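Long-range contacts in type IV pilus secretin PilQ family protein (Vibrio cholerae, PDB 6W6M), which probably forms the gated outer-membrane channel through which the type IV competence pilus passes during natural DNA uptake: residues A[478-483]-A[508-513]; A[518-523]-A[562-567]. All blocks are in the same frame, centred on the assembly; numbering follows the deposited sequence.

Two antiparallel strand pairings, met one after the other along the chain, each join neighbouring strands of their own sheet in the secretin domain. Strand 475-493 runs out, turns and comes back as strand 496-513, and contact 1 closes that hairpin near its open end. A short connection then leads into strand 518-534, which leaves and returns as strand 549-568, where contact 2 closes a second, longer loop. The loops neither nest nor cross. The centres of the two contacts are about 8 Å apart, and packing between them ties the two sheets together: Val-512 lies on Val-518 and Pro-566, and Leu-480 and Val-510 lie on Leu-520.

Contact 1 (A[478-483]-A[508-513]); sequences LDLSVT and TQVLVN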
loop_
_atom_site.group_PDB
_atom_site.type_symbol
_atom_site.label_atom_id
_atom_site.label_comp_id
_atom_site.label_asym_id
_atom_site.label_seq_id
_atom_site.Cartn_x
_atom_site.Cartn_y
_atom_site.Cartn_z
ATOM N N LEU A 478 -37.439 34.679 7.963
ATOM C CA LEU A 478 -36.806 34.226 6.731
ATOM C C LEU A 478 -35.360 33.828 6.977
ATOM O O LEU A 478 -34.592 34.612 7.544
ATOM C CB LEU A 478 -36.868 35.314 5.662
ATOM C CG LEU A 478 -38.226 35.752 5.112
ATOM C CD1 LEU A 478 -38.052 36.922 4.191
ATOM C CD2 LEU A 478 -38.930 34.635 4.394
ATOM N N ASP A 479 -34.988 32.624 6.531
ATOM C CA ASP A 479 -33.558 32.221 6.423
ATOM C C ASP A 479 -33.059 32.465 4.995
ATOM O O ASP A 479 -33.503 31.744 4.088
ATOM C CB ASP A 479 -33.364 30.751 6.804
ATOM C CG ASP A 479 -33.410 30.497 8.301
ATOM O OD1 ASP A 479 -33.207 31.460 9.066
ATOM O OD2 ASP A 479 -33.648 29.336 8.687
ATOM N N LEU A 480 -32.156 33.434 4.818
ATOM C CA LEU A 480 -31.944 34.096 3.502
ATOM C C LEU A 480 -30.504 33.851 3.040
ATOM O O LEU A 480 -29.586 34.034 3.856
ATOM C CB LEU A 480 -32.209 35.596 3.660
ATOM C CG LEU A 480 -33.646 35.979 4.005
ATOM C CD1 LEU A 480 -33.751 37.470 4.279
ATOM C CD2 LEU A 480 -34.596 35.573 2.891
ATOM N N SER A 481 -30.326 33.463 1.775
ATOM C CA SER A 481 -29.024 33.630 1.077
ATOM C C SER A 481 -29.250 34.317 -0.272
ATOM O O SER A 481 -30.056 33.804 -1.061
ATOM C CB SER A 481 -28.337 32.303 0.900
ATOM O OG SER A 481 -27.088 32.289 1.570
ATOM N N VAL A 482 -28.563 35.433 -0.519
ATOM C CA VAL A 482 -28.685 36.135 -1.836
ATOM C C VAL A 482 -27.282 36.428 -2.386
ATOM O O VAL A 482 -26.518 37.105 -1.681
ATOM C CB VAL A 482 -29.484 37.444 -1.684
ATOM C CG1 VAL A 482 -29.610 38.194 -2.999
ATOM C CG2 VAL A 482 -30.850 37.212 -1.060
ATOM N N THR A 483 -26.943 35.935 -3.589
ATOM C CA THR A 483 -25.608 36.169 -4.130
ATOM C C THR A 483 -25.679 36.703 -5.551
ATOM O O THR A 483 -26.669 36.520 -6.255
ATOM C CB THR A 483 -24.723 34.902 -4.139
ATOM O OG1 THR A 483 -24.954 34.149 -5.332
ATOM C CG2 THR A 483 -24.988 34.017 -2.948
ATOM N N THR A 508 -28.387 35.706 6.089
ATOM C CA THR A 508 -28.928 36.193 7.353
ATOM C C THR A 508 -30.156 35.396 7.761
ATOM O O THR A 508 -30.621 34.502 7.050
ATOM C CB THR A 508 -29.327 37.679 7.285
ATOM O OG1 THR A 508 -30.311 37.894 6.267
ATOM C CG2 THR A 508 -28.143 38.549 7.023
ATOM N N GLN A 509 -30.683 35.763 8.923
ATOM C CA GLN A 509 -32.026 35.405 9.353
ATOM C C GLN A 509 -32.706 36.678 9.823
ATOM O O GLN A 509 -32.164 37.388 10.667
ATOM C CB GLN A 509 -31.997 34.363 10.465
ATOM C CG GLN A 509 -33.362 33.857 10.843
ATOM C CD GLN A 509 -33.303 32.714 11.818
ATOM O OE1 GLN A 509 -32.233 32.226 12.155
ATOM N NE2 GLN A 509 -34.455 32.280 12.279
ATOM N N VAL A 510 -33.873 36.986 9.265
ATOM C CA VAL A 510 -34.573 38.218 9.608
ATOM C C VAL A 510 -36.038 37.930 9.908
ATOM O O VAL A 510 -36.550 36.842 9.658
ATOM C CB VAL A 510 -34.463 39.298 8.512
ATOM C CG1 VAL A 510 -33.025 39.732 8.336
ATOM C CG2 VAL A 510 -35.063 38.806 7.205
ATOM N N LEU A 511 -36.708 38.951 10.436
ATOM C CA LEU A 511 -38.096 38.890 10.884
ATOM C C LEU A 511 -38.803 40.127 10.352
ATOM O O LEU A 511 -38.468 41.245 10.743
ATOM C CB LEU A 511 -38.189 38.815 12.411
ATOM C CG LEU A 511 -39.493 39.319 13.034
ATOM C CD1 LEU A 511 -40.669 38.469 12.578
ATOM C CD2 LEU A 511 -39.394 39.333 14.553
ATOM N N VAL A 512 -39.769 39.937 9.460
ATOM C CA VAL A 512 -40.325 41.038 8.681
ATOM C C VAL A 512 -41.843 40.910 8.597
ATOM O O VAL A 512 -42.387 39.807 8.529
ATOM C CB VAL A 512 -39.661 41.083 7.281
ATOM C CG1 VAL A 512 -39.963 39.830 6.511
ATOM C CG2 VAL A 512 -40.083 42.292 6.483
ATOM N N ASN A 513 -42.530 42.053 8.614
ATOM C CA ASN A 513 -43.986 42.070 8.526
ATOM C C ASN A 513 -44.446 41.531 7.175
ATOM O O ASN A 513 -43.661 41.355 6.247
ATOM C CB ASN A 513 -44.525 43.477 8.739
ATOM C CG ASN A 513 -44.268 43.999 10.126
ATOM O OD1 ASN A 513 -44.059 43.239 11.064
ATOM N ND2 ASN A 513 -44.294 45.314 10.268
#
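Leu-478 and Val-510 face each other as an antiparallel hydrogen-bonded pair, Leu-478 N to Val-510 O measuring 2.9 Å and Val-510 N to Leu-478 O 3.0 Å. Leu-480 and Thr-508 repeat the pattern, and the bond from Leu-480 N to Thr-508 O is nearly straight (173° at the hydrogen). Between them Asp-479 and Gln-509 form the non-hydrogen-bonded pair, beside which the CA-H of Gln-509 points at Leu-478 O.

On the face of the leucines, CD1 of Leu-480 meets CG2 of Val-510, the two side chains crossing at about a right angle. Further along, CD1 of Leu-478 reaches CG1 of Val-512 at 4.2 Å. Leu-520 of strand 518-534 packs against this face, and Ile-427 of a neighbouring subunit adds to the cover.

The other face is polar. Gln-509, its CG opposite the backbone N (chi1 -174°), lies extended alongside Asp-479, with amide and carboxylate planes 86° apart; as modelled, no hydrogen bond joins them. Lys-263 of a neighbouring subunit packs on both residues, and Gln-509 O accepts a hydrogen bond from Thr-429 of that subunit. The hairpin thus buries a largely apolar face, while on the other the neighbouring lysine could partly balance the carboxylate of Asp-479.

Contact 2 (A[518-523]-A[562-567]); sequences VVLGGI and IFVTPK
Val-518 and Val-564 stand side by side and point the same way, their methyl groups CG2 and CG1 in contact at 3.7 Å. In each valine the touching methyl is the one held between the backbone N and the carbonyl carbon, though chi1 is -64° in Val-518 and 63° in Val-564. Two backbone bonds clamp this pair, one of them from Val-564 N to Val-518 O at 3.1 Å.

CG1 of Val-564 also receives Leu-520, whose CG and CD2 both lie 3.8 Å from it. With CG opposite the carbonyl carbon (chi1 -65°), the leucine lays its branch across Val-564 and brings CD1 to CG2 of Ile-562, 4.0 Å away. Ile-562 in turn packs on Ile-327 of the adjoining strand 320-347 and on Ile-506 of the facing sheet.

Val-519 and Phe-563 occupy the reverse face. CG2 of Val-519, set opposite its own backbone N, lies beside Ile-562 O, whereas its CB meets CD2 of Phe-563 more loosely, approaching the ring obliquely. Arg-326 packs on the phenylalanine, and Arg-425 of a neighbouring subunit on Val-519.

Past Val-519 the register slips. Leu-520 N bonds to Ile-562 O at 2.9 Å, while Ile-562 N bonds to Gly-521 O at 3.0 Å, one residue further along than a regular pairing would have it. Leu-520 has a nearly helical backbone there, and Gly-521 is almost fully extended, all of which is consistent with a beta bulge. Just beyond it, Gly-522 and Ile-523 pair with a strand of a neighbouring subunit, so the sheet of each subunit runs into the next, the arrangement by which secretins build one barrel from many subunits.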
loop_
_atom_site.group_PDB
_atom_site.type_symbol
_atom_site.label_atom_id
_atom_site.label_comp_id
_atom_site.label_asym_id
_atom_site.label_seq_id
_atom_site.Cartn_x
_atom_site.Cartn_y
_atom_site.Cartn_z
ATOM N N VAL A 518 -37.721 45.466 3.725
ATOM C CA VAL A 518 -36.647 45.811 4.646
ATOM C C VAL A 518 -35.347 45.785 3.863
ATOM O O VAL A 518 -35.237 45.065 2.870
ATOM C CB VAL A 518 -36.567 44.855 5.855
ATOM C CG1 VAL A 518 -37.805 44.957 6.687
ATOM C CG2 VAL A 518 -36.355 43.440 5.414
ATOM N N VAL A 519 -34.375 46.582 4.286
ATOM C CA VAL A 519 -33.044 46.520 3.695
ATOM C C VAL A 519 -32.179 45.591 4.537
ATOM O O VAL A 519 -32.053 45.767 5.750
ATOM C CB VAL A 519 -32.425 47.920 3.554
ATOM C CG1 VAL A 519 -32.231 48.562 4.895
ATOM C CG2 VAL A 519 -31.131 47.879 2.762
ATOM N N LEU A 520 -31.618 44.569 3.898
ATOM C CA LEU A 520 -30.843 43.562 4.608
ATOM C C LEU A 520 -29.430 44.045 4.878
ATOM O O LEU A 520 -28.857 43.753 5.926
ATOM C CB LEU A 520 -30.800 42.264 3.808
ATOM C CG LEU A 520 -32.094 41.500 3.579
ATOM C CD1 LEU A 520 -31.839 40.343 2.650
ATOM C CD2 LEU A 520 -32.633 41.013 4.890
ATOM N N GLY A 521 -28.833 44.740 3.920
ATOM C CA GLY A 521 -27.497 45.261 4.081
ATOM C C GLY A 521 -27.094 46.079 2.879
ATOM O O GLY A 521 -27.835 46.206 1.901
ATOM N N GLY A 522 -25.896 46.633 2.965
ATOM C CA GLY A 522 -25.352 47.415 1.876
ATOM C C GLY A 522 -23.897 47.704 2.127
ATOM O O GLY A 522 -23.366 47.439 3.203
ATOM N N ILE A 523 -23.253 48.245 1.103
ATOM C CA ILE A 523 -21.856 48.657 1.201
ATOM C C ILE A 523 -21.709 50.014 0.535
ATOM O O ILE A 523 -22.237 50.237 -0.555
ATOM C CB ILE A 523 -20.890 47.631 0.573
ATOM C CG1 ILE A 523 -20.900 46.327 1.356
ATOM C CG2 ILE A 523 -19.477 48.166 0.555
ATOM C CD1 ILE A 523 -20.201 45.201 0.682
ATOM N N ILE A 562 -29.345 45.917 -0.706
ATOM C CA ILE A 562 -30.132 44.701 -0.901
ATOM C C ILE A 562 -31.441 44.803 -0.125
ATOM O O ILE A 562 -31.431 45.057 1.080
ATOM C CB ILE A 562 -29.343 43.449 -0.478
ATOM C CG1 ILE A 562 -28.144 43.246 -1.404
ATOM C CG2 ILE A 562 -30.228 42.232 -0.515
ATOM C CD1 ILE A 562 -27.166 42.226 -0.944
ATOM N N PHE A 563 -32.565 44.610 -0.816
ATOM C CA PHE A 563 -33.905 44.644 -0.243
ATOM C C PHE A 563 -34.568 43.277 -0.346
ATOM O O PHE A 563 -34.230 42.471 -1.209
ATOM C CB PHE A 563 -34.823 45.646 -0.956
ATOM C CG PHE A 563 -34.310 47.040 -0.994
ATOM C CD1 PHE A 563 -33.474 47.455 -2.006
ATOM C CD2 PHE A 563 -34.697 47.955 -0.046
ATOM C CE1 PHE A 563 -33.013 48.742 -2.052
ATOM C CE2 PHE A 563 -34.235 49.243 -0.090
ATOM C CZ PHE A 563 -33.393 49.636 -1.096
ATOM N N VAL A 564 -35.567 43.046 0.505
ATOM C CA VAL A 564 -36.394 41.848 0.417
ATOM C C VAL A 564 -37.808 42.199 0.848
ATOM O O VAL A 564 -38.018 43.056 1.705
ATOM C CB VAL A 564 -35.818 40.682 1.254
ATOM C CG1 VAL A 564 -35.785 41.013 2.716
ATOM C CG2 VAL A 564 -36.619 39.436 1.032
ATOM N N THR A 565 -38.787 41.543 0.228
ATOM C CA THR A 565 -40.192 41.743 0.570
ATOM C C THR A 565 -41.002 40.464 0.387
ATOM O O THR A 565 -41.161 39.982 -0.736
ATOM C CB THR A 565 -40.796 42.881 -0.256
ATOM O OG1 THR A 565 -42.211 42.921 -0.066
ATOM C CG2 THR A 565 -40.494 42.718 -1.713
ATOM N N PRO A 566 -41.516 39.884 1.463
ATOM C CA PRO A 566 -42.352 38.689 1.355
ATOM C C PRO A 566 -43.836 39.035 1.294
ATOM O O PRO A 566 -44.237 40.188 1.420
ATOM C CB PRO A 566 -42.016 37.939 2.642
ATOM C CG PRO A 566 -41.775 39.014 3.606
ATOM C CD PRO A 566 -41.184 40.178 2.862
ATOM N N LYS A 567 -44.644 38.018 1.001
ATOM C CA LYS A 567 -46.094 38.161 0.867
ATOM C C LYS A 567 -46.780 36.800 0.933
ATOM O O LYS A 567 -46.324 35.840 0.318
ATOM C CB LYS A 567 -46.442 38.821 -0.471
ATOM C CG LYS A 567 -47.874 39.310 -0.580
ATOM C CD LYS A 567 -48.177 40.356 0.478
ATOM C CE LYS A 567 -49.581 40.913 0.321
ATOM N NZ LYS A 567 -49.908 41.892 1.393
#